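PDB 3TC8: leucine aminopeptidase from Parabacteroides distasonis, which probably acts as a zinc-dependent exopeptidase of peptidase family M28, with possible aminopeptidase or glutaminyl-peptide cyclotransferase activity. Local coordinates for residues G196-F210 with N259-E271. Sequence-based numbering, arbitrary orientation.
Sequences GILLDMVGGKNATFF and NIPSIDIINYDPE
Pro261 O receives Gly196 N and opens a parallel strand pairing in which 262-266 runs beside 196-200, their axes 22° apart. Ile263 continues it, its N bonded to Gly196 O and its O taking Leu198 N at 2.8 Å, almost straight. Asp264 lies alongside Leu198, OD1 3.5 Å from its CD2. Ile265 N binds Leu198 O, and its side chain lies on the face opposite Asp264, with Ile197 and Leu199: CD1 touches both Ile197 CG2 (3.6 Å) and Leu199 CD2, while CG2, anti to the backbone N, sits over one face of the Phe209 ring, 3.8 Å from the centroid. Without that ring, as with an alanine at Phe209, Ile265 CG2 is likely to lose its aromatic cover, with a gap opening beside it. Ile266 turns CD1 to Asp200 OD2. Asn267 N bonds Met201 O, and in the conformer described its side chain reaches into the 204-207 turn: OD1 accepts Thr208 N at 3.1 Å, met from above the amide plane, and ND2 shares a water with Gly204 N. Tyr268 N and O pair with Thr208 O and OG1, the latter at 2.8 Å, and its ring edge faces Phe210, planes at 79°; Pro270 CD packs against Phe210 CE1. The pairing adds an edge strand, 262-266, to the mixed sheet of an M28 zinc-peptidase fold, with Asp200 next to the zinc ligand Asp127.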
ATOM      1  N   GLY A 196      -4.697   0.081 -11.741  1.00  8.66           N
ATOM      2  CA  GLY A 196      -3.902  -0.023 -10.534  1.00  8.40           C
ATOM      3  C   GLY A 196      -4.727  -0.487  -9.333  1.00  7.68           C
ATOM      4  O   GLY A 196      -5.909  -0.178  -9.216  1.00  8.55           O
ATOM      5  N   ILE A 197      -4.070  -1.236  -8.438  1.00  7.48           N
ATOM      6  CA  ILE A 197      -4.655  -1.638  -7.168  1.00  7.72           C
ATOM      7  C   ILE A 197      -3.686  -1.247  -6.055  1.00  6.93           C
ATOM      8  O   ILE A 197      -2.537  -1.708  -6.036  1.00  7.55           O
ATOM      9  CB  ILE A 197      -4.956  -3.137  -7.054  1.00  7.47           C
ATOM     10  CG1 ILE A 197      -5.929  -3.582  -8.175  1.00  8.66           C
ATOM     11  CG2 ILE A 197      -5.513  -3.462  -5.685  1.00  9.23           C
ATOM     12  CD1 ILE A 197      -6.086  -5.110  -8.211  1.00 10.62           C
ATOM     13  N   LEU A 198      -4.135  -0.378  -5.156  1.00  7.47           N
ATOM     14  CA  LEU A 198      -3.450  -0.003  -3.932  1.00  7.08           C
ATOM     15  C   LEU A 198      -3.949  -0.871  -2.787  1.00  6.99           C
ATOM     16  O   LEU A 198      -5.143  -1.014  -2.605  1.00  7.76           O
ATOM     17  CB  LEU A 198      -3.750   1.467  -3.640  1.00  7.45           C
ATOM     18  CG  LEU A 198      -3.319   2.021  -2.279  1.00  7.44           C
ATOM     19  CD1 LEU A 198      -1.815   1.906  -2.051  1.00  8.91           C
ATOM     20  CD2 LEU A 198      -3.746   3.462  -2.149  1.00  8.74           C
ATOM     21  N   LEU A 199      -3.028  -1.392  -1.989  1.00  7.05           N
ATOM     22  CA  LEU A 199      -3.337  -2.069  -0.751  1.00  7.38           C
ATOM     23  C   LEU A 199      -2.860  -1.155   0.379  1.00  7.46           C
ATOM     24  O   LEU A 199      -1.665  -0.819   0.436  1.00  7.97           O
ATOM     25  CB  LEU A 199      -2.620  -3.405  -0.639  1.00  7.93           C
ATOM     26  CG  LEU A 199      -2.844  -4.416  -1.786  1.00  8.77           C
ATOM     27  CD1 LEU A 199      -2.121  -5.717  -1.488  1.00  9.98           C
ATOM     28  CD2 LEU A 199      -4.317  -4.590  -2.034  1.00  9.60           C
ATOM     29  N   ASP A 200      -3.733  -0.838   1.297  1.00  7.18           N
ATOM     30  CA  ASP A 200      -3.381  -0.005   2.451  1.00  7.91           C
ATOM     31  C   ASP A 200      -4.163  -0.500   3.661  1.00  7.95           C
ATOM     32  O   ASP A 200      -5.376  -0.565   3.573  1.00  9.40           O
ATOM     33  CB  ASP A 200      -3.696   1.462   2.127  1.00  9.42           C
ATOM     34  CG  ASP A 200      -3.180   2.458   3.133  1.00 10.46           C
ATOM     35  OD1 ASP A 200      -2.429   2.100   4.054  1.00 11.31           O
ATOM     36  OD2 ASP A 200      -3.478   3.698   2.999  1.00 11.01           O
HETATM   37  N   MSE A 201      -3.496  -0.878   4.739  1.00  7.80           N
HETATM   38  CA  MSE A 201      -4.215  -1.391   5.916  1.00  7.72           C
HETATM   39  C   MSE A 201      -5.108  -2.588   5.581  1.00  7.91           C
HETATM   40  O   MSE A 201      -6.328  -2.556   5.758  1.00  8.63           O
HETATM   41  CB  MSE A 201      -4.993  -0.262   6.662  1.00  8.23           C
HETATM   42  CG  MSE A 201      -4.052   0.813   7.220  1.00  9.40           C
HETATM   43 SE   MSE A 201      -4.866   2.120   8.274  0.75 11.58          SE
HETATM   44  CE  MSE A 201      -4.776   1.278   9.818  1.00 18.17           C
ATOM     45  N   VAL A 202      -4.434  -3.602   5.070  1.00  8.12           N
ATOM     46  CA  VAL A 202      -5.039  -4.853   4.651  1.00  8.51           C
ATOM     47  C   VAL A 202      -4.665  -6.033   5.545  1.00  8.70           C
ATOM     48  O   VAL A 202      -4.820  -7.180   5.149  1.00  9.64           O
ATOM     49  CB  VAL A 202      -4.739  -5.170   3.177  1.00  8.18           C
ATOM     50  CG1 VAL A 202      -5.389  -4.134   2.264  1.00  9.25           C
ATOM     51  CG2 VAL A 202      -3.271  -5.340   2.941  1.00  8.87           C
ATOM     52  N   GLY A 203      -4.203  -5.749   6.770  1.00  8.16           N
ATOM     53  CA  GLY A 203      -3.807  -6.795   7.671  1.00  9.39           C
ATOM     54  C   GLY A 203      -4.577  -6.938   8.947  1.00  9.82           C
ATOM     55  O   GLY A 203      -4.346  -7.908   9.689  1.00 10.73           O
ATOM     56  N   GLY A 204      -5.444  -6.004   9.288  1.00  9.38           N
ATOM     57  CA  GLY A 204      -6.087  -6.011  10.587  1.00 10.34           C
ATOM     58  C   GLY A 204      -7.101  -7.118  10.737  1.00  9.80           C
ATOM     59  O   GLY A 204      -7.887  -7.394   9.824  1.00 10.26           O
ATOM     60  N   LYS A 205      -7.161  -7.715  11.927  1.00 11.22           N
ATOM     61  CA  LYS A 205      -8.166  -8.714  12.231  1.00 11.99           C
ATOM     62  C   LYS A 205      -9.551  -8.156  11.917  1.00 12.55           C
ATOM     63  O   LYS A 205      -9.865  -7.026  12.334  1.00 14.18           O
ATOM     64  CB  LYS A 205      -8.088  -9.140  13.689  1.00 13.49           C
ATOM     65  CG  LYS A 205      -8.930 -10.350  14.005  1.00 16.48           C
ATOM     66  CD  LYS A 205      -8.863 -10.716  15.487  1.00 21.00           C
ATOM     67  CE  LYS A 205      -9.877 -11.752  15.851  1.00 28.33           C
ATOM     68  NZ  LYS A 205      -9.547 -13.001  15.137  1.00 33.65           N
ATOM     69  N   ASN A 206     -10.377  -8.903  11.174  1.00 12.88           N
ATOM     70  CA  ASN A 206     -11.754  -8.483  10.861  1.00 13.67           C
ATOM     71  C   ASN A 206     -11.865  -7.135  10.111  1.00 12.50           C
ATOM     72  O   ASN A 206     -12.875  -6.449  10.191  1.00 14.32           O
ATOM     73  CB  ASN A 206     -12.618  -8.521  12.089  1.00 15.93           C
ATOM     74  CG  ASN A 206     -12.730  -9.911  12.674  1.00 16.85           C
ATOM     75  OD1 ASN A 206     -12.890 -10.912  11.950  1.00 21.61           O
ATOM     76  ND2 ASN A 206     -12.695  -9.994  13.998  1.00 21.71           N
ATOM     77  N   ALA A 207     -10.859  -6.832   9.301  1.00 11.30           N
ATOM     78  CA  ALA A 207     -10.887  -5.654   8.448  1.00 11.52           C
ATOM     79  C   ALA A 207     -12.123  -5.718   7.546  1.00 10.83           C
ATOM     80  O   ALA A 207     -12.574  -6.805   7.133  1.00 12.06           O
ATOM     81  CB  ALA A 207      -9.634  -5.563   7.584  1.00 11.79           C
ATOM     82  N   THR A 208     -12.611  -4.549   7.159  1.00 10.11           N
ATOM     83  CA  THR A 208     -13.723  -4.405   6.243  1.00 10.51           C
ATOM     84  C   THR A 208     -13.346  -3.453   5.127  1.00 10.17           C
ATOM     85  O   THR A 208     -13.158  -2.267   5.375  1.00 10.94           O
ATOM     86  CB  THR A 208     -14.986  -3.959   6.979  1.00 11.25           C
ATOM     87  OG1 THR A 208     -14.761  -2.774   7.740  1.00 12.40           O
ATOM     88  CG2 THR A 208     -15.514  -5.049   7.894  1.00 14.06           C
ATOM     89  N   PHE A 209     -13.276  -3.993   3.912  1.00  9.17           N
ATOM     90  CA  PHE A 209     -12.935  -3.237   2.733  1.00  8.84           C
ATOM     91  C   PHE A 209     -14.219  -2.856   2.004  1.00  9.70           C
ATOM     92  O   PHE A 209     -14.917  -3.720   1.448  1.00 10.67           O
ATOM     93  CB  PHE A 209     -12.039  -4.048   1.781  1.00  8.98           C
ATOM     94  CG  PHE A 209     -10.872  -4.733   2.465  1.00  8.77           C
ATOM     95  CD1 PHE A 209     -10.038  -4.077   3.347  1.00  8.97           C
ATOM     96  CD2 PHE A 209     -10.592  -6.071   2.189  1.00  8.89           C
ATOM     97  CE1 PHE A 209      -8.966  -4.701   3.947  1.00  8.55           C
ATOM     98  CE2 PHE A 209      -9.505  -6.696   2.778  1.00  9.63           C
ATOM     99  CZ  PHE A 209      -8.704  -6.036   3.659  1.00  9.30           C
ATOM    100  N   PHE A 210     -14.565  -1.561   2.047  1.00  9.60           N
ATOM    101  CA  PHE A 210     -15.724  -1.053   1.340  1.00  9.86           C
ATOM    102  C   PHE A 210     -15.275  -0.518  -0.017  1.00  9.83           C
ATOM    103  O   PHE A 210     -14.093  -0.338  -0.311  1.00 10.25           O
ATOM    104  CB  PHE A 210     -16.377   0.064   2.180  1.00 10.06           C
ATOM    105  CG  PHE A 210     -17.159  -0.409   3.370  1.00 10.62           C
ATOM    106  CD1 PHE A 210     -16.535  -0.836   4.533  1.00 11.70           C
ATOM    107  CD2 PHE A 210     -18.525  -0.433   3.303  1.00 12.93           C
ATOM    108  CE1 PHE A 210     -17.263  -1.255   5.604  1.00 12.36           C
ATOM    109  CE2 PHE A 210     -19.270  -0.878   4.399  1.00 14.00           C
ATOM    110  CZ  PHE A 210     -18.639  -1.266   5.533  1.00 14.45           C
ATOM    111  N   ASN A 259      -3.080   9.083 -15.026  1.00 15.10           N
ATOM    112  CA  ASN A 259      -4.322   8.711 -15.699  0.50 15.61           C
ATOM    113  C   ASN A 259      -4.477   7.198 -15.776  1.00 14.73           C
ATOM    114  O   ASN A 259      -4.936   6.663 -16.769  1.00 18.26           O
ATOM    115  CB  ASN A 259      -4.408   9.330 -17.111  0.50 17.09           C
ATOM    116  CG  ASN A 259      -5.817   9.360 -17.642  0.50 18.51           C
ATOM    117  OD1 ASN A 259      -6.772   9.581 -16.891  0.50 19.68           O
ATOM    118  ND2 ASN A 259      -5.960   9.123 -18.946  0.50 21.90           N
ATOM    119  N   ILE A 260      -4.088   6.505 -14.705  1.00 12.41           N
ATOM    120  CA  ILE A 260      -4.295   5.058 -14.570  1.00 12.02           C
ATOM    121  C   ILE A 260      -5.464   4.862 -13.621  1.00 11.90           C
ATOM    122  O   ILE A 260      -5.355   5.236 -12.450  1.00 11.58           O
ATOM    123  CB  ILE A 260      -3.046   4.331 -14.043  1.00 11.48           C
ATOM    124  CG1 ILE A 260      -1.858   4.502 -15.010  1.00 12.07           C
ATOM    125  CG2 ILE A 260      -3.387   2.849 -13.792  1.00 12.34           C
ATOM    126  CD1 ILE A 260      -0.538   4.075 -14.390  1.00 13.03           C
ATOM    127  N   PRO A 261      -6.596   4.296 -14.121  1.00 11.50           N
ATOM    128  CA  PRO A 261      -7.725   4.018 -13.228  1.00 10.78           C
ATOM    129  C   PRO A 261      -7.272   3.091 -12.094  1.00 10.44           C
ATOM    130  O   PRO A 261      -6.813   1.994 -12.378  1.00 11.22           O
ATOM    131  CB  PRO A 261      -8.774   3.350 -14.136  1.00 12.10           C
ATOM    132  CG  PRO A 261      -8.382   3.797 -15.539  1.00 15.45           C
ATOM    133  CD  PRO A 261      -6.869   3.858 -15.503  1.00 12.90           C
ATOM    134  N   SER A 262      -7.459   3.534 -10.856  1.00  9.73           N
ATOM    135  CA  SER A 262      -6.876   2.827  -9.704  1.00  9.00           C
ATOM    136  C   SER A 262      -7.859   2.779  -8.568  1.00  9.14           C
ATOM    137  O   SER A 262      -8.677   3.699  -8.372  1.00 10.61           O
ATOM    138  CB  SER A 262      -5.578   3.476  -9.266  1.00  9.76           C
ATOM    139  OG  SER A 262      -4.613   3.511 -10.271  1.00 10.58           O
ATOM    140  N   ILE A 263      -7.775   1.705  -7.797  1.00  8.47           N
ATOM    141  CA  ILE A 263      -8.614   1.502  -6.644  1.00  7.95           C
ATOM    142  C   ILE A 263      -7.768   1.341  -5.382  1.00  8.08           C
ATOM    143  O   ILE A 263      -6.568   1.016  -5.439  1.00  8.77           O
ATOM    144  CB  ILE A 263      -9.522   0.274  -6.837  1.00  9.02           C
ATOM    145  CG1 ILE A 263      -8.775  -1.059  -6.701  1.00  9.81           C
ATOM    146  CG2 ILE A 263     -10.288   0.371  -8.178  1.00 10.17           C
ATOM    147  CD1 ILE A 263      -9.708  -2.263  -6.554  1.00 11.26           C
ATOM    148  N   ASP A 264      -8.444   1.518  -4.243  1.00  8.25           N
ATOM    149  CA  ASP A 264      -7.851   1.343  -2.920  1.00  7.87           C
ATOM    150  C   ASP A 264      -8.582   0.279  -2.167  1.00  8.23           C
ATOM    151  O   ASP A 264      -9.807   0.407  -1.990  1.00  8.75           O
ATOM    152  CB  ASP A 264      -7.904   2.679  -2.162  1.00  8.41           C
ATOM    153  CG  ASP A 264      -7.027   2.751  -0.947  1.00  8.84           C
ATOM    154  OD1 ASP A 264      -6.334   1.798  -0.561  1.00  9.18           O
ATOM    155  OD2 ASP A 264      -7.041   3.894  -0.327  1.00  9.88           O
ATOM    156  N   ILE A 265      -7.867  -0.770  -1.756  1.00  7.81           N
ATOM    157  CA  ILE A 265      -8.366  -1.802  -0.865  1.00  7.61           C
ATOM    158  C   ILE A 265      -7.818  -1.429   0.503  1.00  7.27           C
ATOM    159  O   ILE A 265      -6.605  -1.511   0.738  1.00  7.91           O
ATOM    160  CB  ILE A 265      -7.891  -3.212  -1.294  1.00  8.52           C
ATOM    161  CG1 ILE A 265      -8.292  -3.522  -2.746  1.00  8.63           C
ATOM    162  CG2 ILE A 265      -8.411  -4.262  -0.319  1.00  9.38           C
ATOM    163  CD1 ILE A 265      -7.837  -4.834  -3.270  1.00  9.33           C
ATOM    164  N   ILE A 266      -8.706  -1.020   1.400  1.00  8.12           N
ATOM    165  CA  ILE A 266      -8.341  -0.395   2.675  1.00  8.68           C
ATOM    166  C   ILE A 266      -9.403  -0.633   3.703  1.00  8.30           C
ATOM    167  O   ILE A 266     -10.592  -0.504   3.422  1.00  8.94           O
ATOM    168  CB  ILE A 266      -8.039   1.127   2.482  1.00  8.71           C
ATOM    169  CG1 ILE A 266      -7.697   1.784   3.821  1.00 10.10           C
ATOM    170  CG2 ILE A 266      -9.165   1.866   1.778  1.00  9.94           C
ATOM    171  CD1 ILE A 266      -7.074   3.170   3.686  1.00 11.50           C
ATOM    172  N   ASN A 267      -8.982  -0.979   4.903  1.00  8.68           N
ATOM    173  CA  ASN A 267      -9.912  -1.141   6.022  0.50  9.18           C
ATOM    174  C   ASN A 267     -10.584   0.206   6.333  1.00  9.67           C
ATOM    175  O   ASN A 267      -9.907   1.182   6.668  1.00 10.90           O
ATOM    176  CB  ASN A 267      -9.088  -1.690   7.191  0.50 10.13           C
ATOM    177  CG  ASN A 267      -9.929  -2.147   8.378  0.50  9.46           C
ATOM    178  OD1 ASN A 267     -11.178  -2.119   8.350  0.50 10.21           O
ATOM    179  ND2 ASN A 267      -9.235  -2.574   9.436  0.50 11.26           N
ATOM    180  N   TYR A 268     -11.910   0.247   6.225  1.00  9.64           N
ATOM    181  CA  TYR A 268     -12.711   1.403   6.506  1.00 10.37           C
ATOM    182  C   TYR A 268     -13.807   1.013   7.466  1.00 11.22           C
ATOM    183  O   TYR A 268     -14.457  -0.014   7.300  1.00 12.88           O
ATOM    184  CB  TYR A 268     -13.353   1.921   5.210  1.00 11.15           C
ATOM    185  CG  TYR A 268     -14.339   3.044   5.377  1.00 12.04           C
ATOM    186  CD1 TYR A 268     -13.917   4.344   5.622  1.00 13.73           C
ATOM    187  CD2 TYR A 268     -15.698   2.819   5.210  1.00 13.00           C
ATOM    188  CE1 TYR A 268     -14.839   5.394   5.751  1.00 15.95           C
ATOM    189  CE2 TYR A 268     -16.621   3.845   5.334  1.00 16.06           C
ATOM    190  CZ  TYR A 268     -16.195   5.132   5.591  1.00 16.13           C
ATOM    191  OH  TYR A 268     -17.086   6.179   5.707  1.00 21.35           O
ATOM    192  N   ASP A 269     -14.068   1.878   8.441  1.00 13.13           N
ATOM    193  CA  ASP A 269     -15.150   1.692   9.404  1.00 15.57           C
ATOM    194  C   ASP A 269     -16.123   2.837   9.310  1.00 16.78           C
ATOM    195  O   ASP A 269     -15.765   3.912   9.759  1.00 18.52           O
ATOM    196  CB  ASP A 269     -14.575   1.661  10.790  1.00 17.53           C
ATOM    197  CG  ASP A 269     -15.643   1.404  11.869  1.00 20.54           C
ATOM    198  OD1 ASP A 269     -16.875   1.482  11.572  1.00 24.14           O
ATOM    199  OD2 ASP A 269     -15.203   1.128  12.977  1.00 24.73           O
ATOM    200  N   PRO A 270     -17.354   2.634   8.764  1.00 18.03           N
ATOM    201  CA  PRO A 270     -18.321   3.748   8.481  1.00 19.74           C
ATOM    202  C   PRO A 270     -18.879   4.474   9.689  1.00 21.83           C
ATOM    203  O   PRO A 270     -19.521   5.539   9.556  1.00 23.71           O
ATOM    204  CB  PRO A 270     -19.496   3.036   7.819  1.00 20.86           C
ATOM    205  CG  PRO A 270     -19.263   1.570   8.070  1.00 22.15           C
ATOM    206  CD  PRO A 270     -17.832   1.346   8.232  1.00 18.27           C
ATOM    207  N   GLU A 271     -18.600   3.896  10.824  1.00 19.26           N
ATOM    208  CA  GLU A 271     -19.073   4.390  12.123  0.70 22.09           C
ATOM    209  C   GLU A 271     -17.918   4.857  13.064  1.00 22.44           C
ATOM    210  O   GLU A 271     -18.218   5.386  14.139  1.00 26.26           O
ATOM    211  CB  GLU A 271     -19.945   3.312  12.806  0.70 22.20           C
ATOM    212  CG  GLU A 271     -21.000   2.577  11.909  0.70 22.49           C
ATOM    213  CD  GLU A 271     -22.102   3.468  11.270  0.70 22.73           C
ATOM    214  OE1 GLU A 271     -22.495   4.545  11.828  0.70 20.69           O
ATOM    215  OE2 GLU A 271     -22.626   3.016  10.222  0.70 25.94           O
TER
HETATM  216  O   HOH W   1      -6.628  -3.534   8.428  1.00 10.28           O
HETATM  217  O   HOH W   2     -10.489  -3.649  11.949  1.00 31.97           O
HETATM  218  O   HOH W   3     -13.225  -2.074  10.066  1.00 29.52           O
HETATM  219  O   HOH W   4     -11.408  -0.657   0.016  1.00  9.71           O
HETATM  220  O   HOH W   5     -12.728   0.788   2.246  1.00 10.52           O